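PDB 2X3G: SIRV1 hypothetical protein ORF119 from Sulfolobus islandicus rudivirus 1 variant xx, which is of unknown function, a small viral protein of the 117-like family whose antiparallel sheet carries helices on both faces. Local coordinates for residues Y15-T20 with V69-K74. Numbering follows the deposited sequence.
Sequences YTYFIT and VFTNKK
Tyr15 and Tyr17 pair antiparallel with Thr71 and Val69, the short strand axes 4.8 Å apart at 161°. Two hydrogen-bonded pairs flank the non-hydrogen-bonded pair Thr16–Phe70: Tyr15 N reaches Thr71 O at 2.8 Å and Thr71 N answers to Tyr15 O, while Tyr17 and Val69 exchange a second reciprocal couple. Between them, Thr16 CA lies 3.3 Å from Val69 O, its C–H directed at that oxygen. The segments belong to strands 15-22 and 64-71, the inner pair of a four-stranded antiparallel sheet edged by 49-55 and 89-94 and sandwiched between helix 30-44, on the side of Val69 and Ile19, and helix 99-109, on the side of Thr16 and Phe18. On the latter side Thr16 and Phe70 run alongside each other in the same direction, Thr16 CG2 3.6 Å from Phe70 CE2; Thr16 OG1 is hydrogen-bonded to His10. On the other, with Thr71 OG1 anti to the backbone N (chi1 -174°) and hydrogen-bonded to Asp45, the methyl CG2 is left between the backbone N and the carbonyl carbon, where it meets the Tyr17 ring edge at CE2 (3.7 Å). Past the strand end the chain curls around Tyr15: Lys73 N lies at the ring edge, and Lys74 CG sits over one face, 3.9 Å from the centroid, a CH-pi contact. Tyr17 OH, hydrogen-bonded to Leu75 N, comes within 3.4 Å of Lys74 CA.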
loop_
_atom_site.group_PDB
_atom_site.type_symbol
_atom_site.label_atom_id
_atom_site.label_comp_id
_atom_site.label_asym_id
_atom_site.label_seq_id
_atom_site.Cartn_x
_atom_site.Cartn_y
_atom_site.Cartn_z
ATOM N N TYR A 15 -1.482 24.727 -11.859
ATOM C CA TYR A 15 -0.445 24.310 -10.921
ATOM C C TYR A 15 -0.710 22.921 -10.364
ATOM O O TYR A 15 -1.801 22.642 -9.886
ATOM C CB TYR A 15 -0.342 25.298 -9.766
ATOM C CG TYR A 15 -0.171 26.724 -10.229
ATOM C CD1 TYR A 15 1.037 27.136 -10.761
ATOM C CD2 TYR A 15 -1.230 27.649 -10.172
ATOM C CE1 TYR A 15 1.203 28.441 -11.234
ATOM C CE2 TYR A 15 -1.077 28.934 -10.633
ATOM C CZ TYR A 15 0.143 29.335 -11.145
ATOM O OH TYR A 15 0.328 30.614 -11.612
ATOM N N THR A 16 0.304 22.064 -10.461
ATOM C CA THR A 16 0.314 20.749 -9.823
ATOM C C THR A 16 1.501 20.739 -8.864
ATOM O O THR A 16 2.656 20.737 -9.302
ATOM C CB THR A 16 0.543 19.606 -10.817
ATOM O OG1 THR A 16 -0.497 19.573 -11.813
ATOM C CG2 THR A 16 0.556 18.289 -10.058
ATOM N N TYR A 17 1.204 20.757 -7.572
ATOM C CA TYR A 17 2.238 20.759 -6.539
ATOM C C TYR A 17 2.366 19.360 -5.967
ATOM O O TYR A 17 1.363 18.762 -5.574
ATOM C CB TYR A 17 1.861 21.707 -5.422
ATOM C CG TYR A 17 1.829 23.158 -5.802
ATOM C CD1 TYR A 17 2.999 23.885 -5.896
ATOM C CD2 TYR A 17 0.617 23.797 -6.084
ATOM C CE1 TYR A 17 2.984 25.225 -6.226
ATOM C CE2 TYR A 17 0.593 25.160 -6.418
ATOM C CZ TYR A 17 1.800 25.853 -6.490
ATOM O OH TYR A 17 1.829 27.175 -6.814
ATOM N N PHE A 18 3.600 18.858 -5.931
ATOM C CA PHE A 18 3.951 17.581 -5.329
ATOM C C PHE A 18 4.662 17.897 -4.027
ATOM O O PHE A 18 5.763 18.432 -4.038
ATOM C CB PHE A 18 4.825 16.750 -6.294
ATOM C CG PHE A 18 5.381 15.496 -5.699
ATOM C CD1 PHE A 18 4.581 14.662 -4.939
ATOM C CD2 PHE A 18 6.700 15.142 -5.912
ATOM C CE1 PHE A 18 5.100 13.521 -4.362
ATOM C CE2 PHE A 18 7.222 13.995 -5.364
ATOM C CZ PHE A 18 6.420 13.176 -4.584
ATOM N N ILE A 19 3.981 17.602 -2.917
ATOM C CA ILE A 19 4.463 17.871 -1.584
ATOM C C ILE A 19 4.772 16.565 -0.849
ATOM O O ILE A 19 3.942 15.665 -0.780
ATOM C CB ILE A 19 3.383 18.626 -0.796
ATOM C CG1 ILE A 19 2.795 19.777 -1.631
ATOM C CG2 ILE A 19 3.927 19.063 0.589
ATOM C CD1 ILE A 19 1.578 20.437 -0.975
ATOM N N THR A 20 5.987 16.466 -0.316
ATOM C CA THR A 20 6.369 15.355 0.498
ATOM C C THR A 20 6.620 15.857 1.911
ATOM O O THR A 20 7.346 16.828 2.113
ATOM C CB THR A 20 7.615 14.678 -0.049
ATOM O OG1 THR A 20 7.386 14.368 -1.414
ATOM C CG2 THR A 20 7.901 13.384 0.707
ATOM N N VAL A 69 -1.450 18.483 -5.169
ATOM C CA VAL A 69 -2.458 19.543 -5.115
ATOM C C VAL A 69 -2.570 20.089 -6.545
ATOM O O VAL A 69 -1.590 20.538 -7.124
ATOM C CB VAL A 69 -2.065 20.647 -4.119
ATOM C CG1 VAL A 69 -3.023 21.853 -4.220
ATOM C CG2 VAL A 69 -2.034 20.104 -2.671
ATOM N N PHE A 70 -3.763 20.003 -7.104
ATOM C CA PHE A 70 -4.095 20.618 -8.381
ATOM C C PHE A 70 -4.925 21.870 -8.133
ATOM O O PHE A 70 -5.984 21.794 -7.537
ATOM C CB PHE A 70 -4.920 19.642 -9.184
ATOM C CG PHE A 70 -4.271 18.318 -9.344
ATOM C CD1 PHE A 70 -4.579 17.263 -8.479
ATOM C CD2 PHE A 70 -3.340 18.102 -10.353
ATOM C CE1 PHE A 70 -3.987 16.025 -8.639
ATOM C CE2 PHE A 70 -2.765 16.880 -10.521
ATOM C CZ PHE A 70 -3.077 15.830 -9.655
ATOM N N THR A 71 -4.452 23.001 -8.638
ATOM C CA THR A 71 -5.042 24.295 -8.326
ATOM C C THR A 71 -4.692 25.312 -9.418
ATOM O O THR A 71 -3.679 25.192 -10.111
ATOM C CB THR A 71 -4.560 24.804 -6.948
ATOM O OG1 THR A 71 -5.236 26.010 -6.587
ATOM C CG2 THR A 71 -3.054 25.059 -6.914
ATOM N N ASN A 72 -5.540 26.322 -9.536
ATOM C CA ASN A 72 -5.361 27.370 -10.537
ATOM C C ASN A 72 -4.824 28.632 -9.896
ATOM O O ASN A 72 -4.637 29.649 -10.567
ATOM C CB ASN A 72 -6.684 27.593 -11.272
ATOM C CG ASN A 72 -7.043 26.433 -12.152
ATOM O OD1 ASN A 72 -6.181 25.904 -12.854
ATOM N ND2 ASN A 72 -8.293 26.022 -12.128
ATOM N N LYS A 73 -4.503 28.550 -8.605
ATOM C CA LYS A 73 -3.992 29.691 -7.863
ATOM C C LYS A 73 -2.733 29.282 -7.137
ATOM O O LYS A 73 -2.746 28.286 -6.437
ATOM C CB LYS A 73 -5.033 30.147 -6.848
ATOM C CG LYS A 73 -4.595 31.349 -6.034
ATOM C CD LYS A 73 -5.738 31.955 -5.228
ATOM C CE LYS A 73 -5.247 33.027 -4.250
ATOM N NZ LYS A 73 -4.194 33.915 -4.829
ATOM N N LYS A 74 -1.668 30.061 -7.275
ATOM C CA LYS A 74 -0.391 29.714 -6.648
ATOM C C LYS A 74 -0.563 29.557 -5.161
ATOM O O LYS A 74 -1.228 30.381 -4.526
ATOM C CB LYS A 74 0.659 30.792 -6.890
ATOM C CG LYS A 74 1.493 30.593 -8.122
ATOM C CD LYS A 74 2.394 31.794 -8.340
ATOM C CE LYS A 74 3.177 31.643 -9.627
ATOM N NZ LYS A 74 3.978 32.857 -9.930
#